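Long-range contacts in putative permease protein, ABC transporter (Porphyromonas gingivalis, PDB 3IS6), which is of unknown specific function but probably forms the periplasmic domain of a MacB/FtsX-like ABC-type permease involved in transport across the membrane: residues 45-50 with 197-202; 52-57 with 182-187. All coordinates share one frame; numbering follows the deposited sequence.

Contact 1: residues 45-50 with 197-202; sequences PAIQEE and EALLEM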
ATOM      1  N   PRO A  45      -3.961  10.258 -14.346  1.00 21.64           N
ATOM      2  CA  PRO A  45      -4.972  11.264 -14.045  1.00 21.14           C
ATOM      3  C   PRO A  45      -4.581  12.617 -14.576  1.00 21.11           C
ATOM      4  O   PRO A  45      -5.414  13.315 -15.044  1.00 20.29           O
ATOM      5  CB  PRO A  45      -5.013  11.278 -12.531  1.00 21.73           C
ATOM      6  CG  PRO A  45      -4.071  10.305 -12.070  1.00 22.28           C
ATOM      7  CD  PRO A  45      -3.627   9.464 -13.168  1.00 21.25           C
ATOM      8  N   ALA A  46      -3.316  12.957 -14.498  1.00 20.46           N
ATOM      9  CA  ALA A  46      -2.833  14.208 -14.998  1.00 20.84           C
ATOM     10  C   ALA A  46      -3.012  14.330 -16.495  1.00 20.98           C
ATOM     11  O   ALA A  46      -3.321  15.370 -16.993  1.00 21.16           O
ATOM     12  CB  ALA A  46      -1.453  14.408 -14.617  1.00 20.65           C
ATOM     13  N   ILE A  47      -2.824  13.251 -17.219  1.00 21.18           N
ATOM     14  CA  ILE A  47      -2.997  13.293 -18.642  1.00 21.29           C
ATOM     15  C   ILE A  47      -4.430  13.602 -19.020  1.00 21.85           C
ATOM     16  O   ILE A  47      -4.664  14.398 -19.878  1.00 20.22           O
ATOM     17  CB  ILE A  47      -2.537  11.996 -19.293  1.00 21.21           C
ATOM     18  CG1 ILE A  47      -1.037  11.928 -19.285  1.00 20.73           C
ATOM     19  CG2 ILE A  47      -2.987  11.917 -20.678  1.00 22.55           C
ATOM     20  CD1 ILE A  47      -0.527  10.635 -19.644  1.00 20.61           C
ATOM     21  N   GLN A  48      -5.383  12.981 -18.361  1.00 22.57           N
ATOM     22  CA  GLN A  48      -6.761  13.251 -18.684  1.00 23.70           C
ATOM     23  C   GLN A  48      -7.146  14.688 -18.432  1.00 24.17           C
ATOM     24  O   GLN A  48      -7.861  15.273 -19.193  1.00 24.50           O
ATOM     25  CB  GLN A  48      -7.718  12.368 -17.912  1.00 24.31           C
ATOM     26  CG  GLN A  48      -9.085  12.419 -18.489  1.00 25.93           C
ATOM     27  CD  GLN A  48      -9.994  11.392 -17.958  1.00 27.51           C
ATOM     28  OE1 GLN A  48      -9.647  10.258 -17.826  1.00 27.13           O
ATOM     29  NE2 GLN A  48     -11.190  11.792 -17.657  1.00 29.62           N
ATOM     30  N   GLU A  49      -6.707  15.213 -17.315  1.00 24.37           N
ATOM     31  CA  GLU A  49      -6.960  16.589 -16.975  1.00 24.63           C
ATOM     32  C   GLU A  49      -6.261  17.594 -17.863  1.00 24.62           C
ATOM     33  O   GLU A  49      -6.838  18.576 -18.206  1.00 23.92           O
ATOM     34  CB  GLU A  49      -6.673  16.835 -15.501  1.00 24.53           C
ATOM     35  N   GLU A  50      -5.015  17.341 -18.218  1.00 24.49           N
ATOM     36  CA  GLU A  50      -4.179  18.329 -18.856  1.00 24.95           C
ATOM     37  C   GLU A  50      -3.863  18.224 -20.339  1.00 24.67           C
ATOM     38  O   GLU A  50      -3.418  19.177 -20.915  1.00 24.09           O
ATOM     39  CB  GLU A  50      -2.871  18.459 -18.089  1.00 25.28           C
ATOM     40  CG  GLU A  50      -3.071  18.863 -16.676  1.00 27.45           C
ATOM     41  CD  GLU A  50      -1.814  18.947 -15.869  1.00 28.89           C
ATOM     42  OE1 GLU A  50      -0.734  18.978 -16.441  1.00 30.62           O
ATOM     43  OE2 GLU A  50      -1.909  18.989 -14.648  1.00 29.27           O
ATOM     44  N   GLU A 197       5.167  17.096 -26.972  1.00 21.38           N
ATOM     45  CA  GLU A 197       5.501  18.359 -26.361  1.00 21.47           C
ATOM     46  C   GLU A 197       4.633  18.679 -25.140  1.00 21.26           C
ATOM     47  O   GLU A 197       5.115  19.097 -24.118  1.00 20.63           O
ATOM     48  CB  GLU A 197       5.446  19.470 -27.405  1.00 21.83           C
ATOM     49  CG  GLU A 197       6.497  19.326 -28.500  1.00 24.33           C
ATOM     50  CD  GLU A 197       6.587  20.512 -29.472  1.00 27.31           C
ATOM     51  OE1 GLU A 197       5.553  21.031 -29.925  1.00 27.97           O
ATOM     52  OE2 GLU A 197       7.710  20.906 -29.794  1.00 28.74           O
ATOM     53  N   ALA A 198       3.349  18.436 -25.253  1.00 20.98           N
ATOM     54  CA  ALA A 198       2.452  18.626 -24.137  1.00 20.50           C
ATOM     55  C   ALA A 198       2.807  17.695 -22.994  1.00 19.71           C
ATOM     56  O   ALA A 198       2.716  18.056 -21.858  1.00 20.58           O
ATOM     57  CB  ALA A 198       1.061  18.427 -24.555  1.00 20.70           C
ATOM     58  N   LEU A 199       3.208  16.487 -23.298  1.00 18.81           N
ATOM     59  CA  LEU A 199       3.558  15.568 -22.244  1.00 18.55           C
ATOM     60  C   LEU A 199       4.731  16.119 -21.483  1.00 18.29           C
ATOM     61  O   LEU A 199       4.787  16.052 -20.303  1.00 18.12           O
ATOM     62  CB  LEU A 199       3.880  14.185 -22.791  1.00 18.20           C
ATOM     63  CG  LEU A 199       2.734  13.298 -23.247  1.00 17.85           C
ATOM     64  CD1 LEU A 199       3.213  12.023 -23.800  1.00 18.84           C
ATOM     65  CD2 LEU A 199       1.771  13.034 -22.188  1.00 17.10           C
ATOM     66  N   LEU A 200       5.672  16.690 -22.184  1.00 18.17           N
ATOM     67  CA  LEU A 200       6.815  17.292 -21.549  1.00 19.35           C
ATOM     68  C   LEU A 200       6.440  18.452 -20.656  1.00 19.72           C
ATOM     69  O   LEU A 200       7.008  18.632 -19.622  1.00 19.33           O
ATOM     70  CB  LEU A 200       7.742  17.818 -22.601  1.00 19.54           C
ATOM     71  CG  LEU A 200       9.215  17.570 -22.479  1.00 21.65           C
ATOM     72  CD1 LEU A 200       9.932  18.654 -23.177  1.00 22.03           C
ATOM     73  CD2 LEU A 200       9.710  17.399 -21.106  1.00 21.49           C
ATOM     74  N   GLU A 201       5.504  19.257 -21.110  1.00 19.92           N
ATOM     75  CA  GLU A 201       5.070  20.387 -20.344  1.00 20.92           C
ATOM     76  C   GLU A 201       4.456  19.887 -19.065  1.00 20.94           C
ATOM     77  O   GLU A 201       4.797  20.314 -18.010  1.00 21.40           O
ATOM     78  CB  GLU A 201       4.020  21.152 -21.124  1.00 20.90           C
ATOM     79  CG  GLU A 201       4.535  22.015 -22.212  1.00 24.03           C
ATOM     80  CD  GLU A 201       3.404  22.701 -22.962  1.00 27.92           C
ATOM     81  OE1 GLU A 201       2.523  23.304 -22.313  1.00 29.78           O
ATOM     82  OE2 GLU A 201       3.359  22.595 -24.198  1.00 29.65           O
HETATM   83  N   MSE A 202       3.604  18.900 -19.179  1.00 20.83           N
HETATM   84  CA  MSE A 202       3.004  18.292 -18.031  1.00 21.21           C
HETATM   85  C   MSE A 202       4.047  17.704 -17.090  1.00 21.11           C
HETATM   86  O   MSE A 202       3.967  17.885 -15.915  1.00 20.56           O
HETATM   87  CB  MSE A 202       2.072  17.198 -18.518  1.00 21.10           C
HETATM   88  CG  MSE A 202       1.376  16.395 -17.458  1.00 21.68           C
HETATM   89 SE   MSE A 202       0.609  14.791 -18.090  1.00 26.51          SE
HETATM   90  CE  MSE A 202       2.166  13.791 -18.316  1.00 17.57           C
TER

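Contact 2: residues 52-57 with 182-187; sequences PGVELA and AYVRLR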
ATOM      1  N   PRO A  52      -4.592  17.832 -24.284  1.00 24.84           N
ATOM      2  CA  PRO A  52      -5.624  18.043 -25.276  1.00 25.00           C
ATOM      3  C   PRO A  52      -5.773  16.868 -26.181  1.00 24.53           C
ATOM      4  O   PRO A  52      -4.807  16.295 -26.558  1.00 25.25           O
ATOM      5  CB  PRO A  52      -5.058  19.205 -26.081  1.00 25.09           C
ATOM      6  CG  PRO A  52      -3.665  19.039 -26.009  1.00 25.41           C
ATOM      7  CD  PRO A  52      -3.396  18.604 -24.624  1.00 25.20           C
ATOM      8  N   GLY A  53      -6.981  16.538 -26.548  1.00 23.89           N
ATOM      9  CA  GLY A  53      -7.171  15.429 -27.432  1.00 23.03           C
ATOM     10  C   GLY A  53      -7.214  14.074 -26.773  1.00 22.17           C
ATOM     11  O   GLY A  53      -7.276  13.093 -27.450  1.00 22.32           O
ATOM     12  N   VAL A  54      -7.203  14.030 -25.460  1.00 21.26           N
ATOM     13  CA  VAL A  54      -7.347  12.779 -24.750  1.00 20.38           C
ATOM     14  C   VAL A  54      -8.790  12.612 -24.372  1.00 20.66           C
ATOM     15  O   VAL A  54      -9.315  13.418 -23.677  1.00 20.65           O
ATOM     16  CB  VAL A  54      -6.524  12.823 -23.492  1.00 20.03           C
ATOM     17  CG1 VAL A  54      -6.790  11.665 -22.628  1.00 19.32           C
ATOM     18  CG2 VAL A  54      -5.128  12.903 -23.830  1.00 18.96           C
ATOM     19  N   GLU A  55      -9.449  11.608 -24.898  1.00 20.04           N
ATOM     20  CA  GLU A  55     -10.781  11.280 -24.482  1.00 20.79           C
ATOM     21  C   GLU A  55     -10.931  10.721 -23.076  1.00 20.58           C
ATOM     22  O   GLU A  55     -11.795  11.101 -22.340  1.00 19.55           O
ATOM     23  CB  GLU A  55     -11.344  10.274 -25.447  1.00 21.17           C
ATOM     24  CG  GLU A  55     -12.798  10.200 -25.498  1.00 24.87           C
ATOM     25  CD  GLU A  55     -13.307   9.369 -26.636  1.00 29.39           C
ATOM     26  OE1 GLU A  55     -12.783   9.485 -27.742  1.00 30.91           O
ATOM     27  OE2 GLU A  55     -14.255   8.610 -26.419  1.00 29.82           O
ATOM     28  N   LEU A  56     -10.105   9.754 -22.748  1.00 19.88           N
ATOM     29  CA  LEU A  56     -10.163   9.127 -21.462  1.00 20.22           C
ATOM     30  C   LEU A  56      -8.790   8.592 -21.119  1.00 20.16           C
ATOM     31  O   LEU A  56      -8.108   8.146 -21.988  1.00 19.66           O
ATOM     32  CB  LEU A  56     -11.171   8.000 -21.524  1.00 20.85           C
ATOM     33  CG  LEU A  56     -11.483   7.155 -20.297  1.00 20.74           C
ATOM     34  CD1 LEU A  56     -12.239   7.980 -19.334  1.00 20.43           C
ATOM     35  CD2 LEU A  56     -12.233   5.936 -20.612  1.00 19.91           C
ATOM     36  N   ALA A  57      -8.406   8.654 -19.853  1.00 19.66           N
ATOM     37  CA  ALA A  57      -7.231   7.981 -19.346  1.00 19.40           C
ATOM     38  C   ALA A  57      -7.516   7.246 -18.049  1.00 19.41           C
ATOM     39  O   ALA A  57      -8.279   7.682 -17.266  1.00 19.77           O
ATOM     40  CB  ALA A  57      -6.151   8.901 -19.150  1.00 19.17           C
ATOM     41  N   ALA A 182      -0.658   2.945 -17.737  1.00 10.18           N
ATOM     42  CA  ALA A 182      -1.558   4.021 -18.022  1.00 11.56           C
ATOM     43  C   ALA A 182      -2.070   3.896 -19.431  1.00 12.56           C
ATOM     44  O   ALA A 182      -1.321   3.919 -20.346  1.00 13.54           O
ATOM     45  CB  ALA A 182      -0.870   5.290 -17.857  1.00 12.30           C
ATOM     46  N   TYR A 183      -3.368   3.775 -19.555  1.00 12.36           N
ATOM     47  CA  TYR A 183      -4.031   3.634 -20.806  1.00 12.25           C
ATOM     48  C   TYR A 183      -4.713   4.936 -21.155  1.00 12.70           C
ATOM     49  O   TYR A 183      -5.361   5.520 -20.348  1.00 11.16           O
ATOM     50  CB  TYR A 183      -5.063   2.544 -20.744  1.00 11.52           C
ATOM     51  CG  TYR A 183      -4.561   1.159 -20.391  1.00 12.92           C
ATOM     52  CD1 TYR A 183      -4.047   0.323 -21.342  1.00 11.29           C
ATOM     53  CD2 TYR A 183      -4.605   0.693 -19.097  1.00 10.23           C
ATOM     54  CE1 TYR A 183      -3.624  -0.907 -21.027  1.00  9.67           C
ATOM     55  CE2 TYR A 183      -4.163  -0.543 -18.780  1.00  8.34           C
ATOM     56  CZ  TYR A 183      -3.682  -1.344 -19.745  1.00  8.88           C
ATOM     57  OH  TYR A 183      -3.255  -2.578 -19.421  1.00  8.92           O
ATOM     58  N   VAL A 184      -4.532   5.361 -22.379  1.00 13.44           N
ATOM     59  CA  VAL A 184      -5.071   6.599 -22.859  1.00 14.77           C
ATOM     60  C   VAL A 184      -5.847   6.412 -24.147  1.00 15.93           C
ATOM     61  O   VAL A 184      -5.318   5.911 -25.092  1.00 16.83           O
ATOM     62  CB  VAL A 184      -3.934   7.539 -23.152  1.00 15.39           C
ATOM     63  CG1 VAL A 184      -4.409   8.831 -23.584  1.00 15.12           C
ATOM     64  CG2 VAL A 184      -3.063   7.686 -22.013  1.00 16.21           C
ATOM     65  N   ARG A 185      -7.087   6.850 -24.197  1.00 16.00           N
ATOM     66  CA  ARG A 185      -7.824   6.845 -25.429  1.00 16.14           C
ATOM     67  C   ARG A 185      -7.911   8.235 -26.025  1.00 16.58           C
ATOM     68  O   ARG A 185      -8.442   9.115 -25.434  1.00 16.47           O
ATOM     69  CB  ARG A 185      -9.217   6.302 -25.223  1.00 16.40           C
ATOM     70  CG  ARG A 185     -10.007   6.134 -26.463  1.00 15.69           C
ATOM     71  CD  ARG A 185     -11.451   6.337 -26.230  1.00 18.39           C
ATOM     72  NE  ARG A 185     -12.020   5.265 -25.473  1.00 21.40           N
ATOM     73  CZ  ARG A 185     -13.077   5.391 -24.708  1.00 20.60           C
ATOM     74  NH1 ARG A 185     -13.709   6.540 -24.643  1.00 19.60           N
ATOM     75  NH2 ARG A 185     -13.511   4.366 -24.034  1.00 19.38           N
ATOM     76  N   LEU A 186      -7.361   8.387 -27.210  1.00 16.75           N
ATOM     77  CA  LEU A 186      -7.395   9.624 -27.950  1.00 17.39           C
ATOM     78  C   LEU A 186      -8.667   9.849 -28.762  1.00 18.12           C
ATOM     79  O   LEU A 186      -9.279   8.931 -29.214  1.00 18.14           O
ATOM     80  CB  LEU A 186      -6.192   9.700 -28.869  1.00 17.06           C
ATOM     81  CG  LEU A 186      -4.860   9.399 -28.252  1.00 18.17           C
ATOM     82  CD1 LEU A 186      -3.827   9.248 -29.248  1.00 19.18           C
ATOM     83  CD2 LEU A 186      -4.506  10.429 -27.300  1.00 18.68           C
ATOM     84  N   ARG A 187      -9.005  11.104 -28.993  1.00 18.69           N
ATOM     85  CA  ARG A 187     -10.062  11.440 -29.911  1.00 19.88           C
ATOM     86  C   ARG A 187      -9.641  11.163 -31.338  1.00 19.87           C
ATOM     87  O   ARG A 187      -8.482  11.148 -31.660  1.00 19.18           O
ATOM     88  CB  ARG A 187     -10.447  12.895 -29.787  1.00 20.41           C
ATOM     89  CG  ARG A 187     -10.430  13.409 -28.431  1.00 22.96           C
ATOM     90  CD  ARG A 187     -11.577  14.349 -28.172  1.00 28.31           C
ATOM     91  NE  ARG A 187     -11.600  14.830 -26.798  1.00 31.17           N
ATOM     92  CZ  ARG A 187     -12.580  14.581 -25.944  1.00 31.92           C
ATOM     93  NH1 ARG A 187     -13.631  13.881 -26.324  1.00 31.55           N
ATOM     94  NH2 ARG A 187     -12.508  15.050 -24.720  1.00 31.54           N
TER

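Contact 1: residues 45-50 with 197-202
CD2 of L199 faces the outer end of I47, 4.2 Å from its CD1 and equally far from CG1, a loose contact that covers little of the leucine. One turn on, M202, a selenomethionine, makes all the remaining contacts from this helix. Its CG stands anti to the backbone N (chi1 178°), which sends the chain out toward the helix of residues 45-50, and a bend at chi3 (74°) folds CE back toward its own helix, still 3.8 Å from CG1 of I47. SE rests 3.5 Å from the same CG1, the two side chains crossing at a slant, and the CB of A46 is 4.1 Å from SE. The axes of segments 45-50 and 197-202 come within 10.9 Å at their closest, with 116° between their N-to-C directions, so this is a steeply crossed helix pair within the MacB-like periplasmic core domain, bridged by one long side chain rather than by close backbones; no hydrogen bond crosses it. Nearer its backbone, the CG of M202 is passed by OE1 of E50 at 3.5 Å. That carboxylate takes its charge partner from R205, further along helix 196-206, leaving its meeting with the M202 methylene as plain van der Waals contact. W174 packs on both A46 and M202.

Contact 2: residues 52-57 with 182-187
A classic beta bulge interrupts the antiparallel pairing of strands 54-70 and 181-186 in the MacB-like periplasmic core: E55 and L56 together face R185, and the register shifts by one between the V54-L186 and L56-R185 pairs. The evidence is in the backbone bonds. O of R185 receives N of L56 at 3.2 Å, in the carbonyl plane on a lone pair, and also a weak, bent bond from N of E55 (126° at the hydrogen). Past the bulge, N of R185 gives a straight bond of 2.8 Å to O of L56; before it, N of R187 reaches O of G53 at 3.1 Å.

The bulge puts E55 opposite R185, where the two side chains cross at a slant. With its CG anti to the backbone N (chi1 -158°), E55 extends its carboxylate to a salt bridge in which OE2 lies 2.8 Å from NH1 of R185. The two planes stand 69° apart; NH1 approaches OE2 from above the carboxylate plane, and OE2 in turn is tilted somewhat from the guanidinium plane. L56 covers one face of this guanidinium, its CD2 4.0 Å from NH2 and its CB offset toward the rim, while CA of E55 sits 4.0 Å above the centre of the R187 guanidinium. Away from these charges, CG1 of V54 meets CG1 of V184 at 3.8 Å, their side chains crossing at about a right angle.

R13 takes the other carboxylate oxygen of E55 in a second salt bridge and hydrogen-bonds O of L186. Strand 14-23 pairs with the far edge of strand 181-186, and M90 of helix 86-90 touches L56 and R185.

From the N terminus the chain runs through helix 43-50 and a short loop into strand 54-70, giving the first partners of contact 1 and then contact 2. Strand 181-186 returns to close the inner loop at contact 2, and helix 196-206 follows to close the wider loop at contact 1, so contact 2 is nested inside contact 1. Their centres are about 10 Å apart. They also touch directly: OE1 of Q48 lies 2.9 Å from N of A57, a probable hydrogen bond, and CG2 of I47 packs 3.9 Å from CG2 of V54. Helix 43-50 thus meets both helix 196-206 and strand 54-70, joining the helix pair to the paired strands within the MacB-like periplasmic core domain.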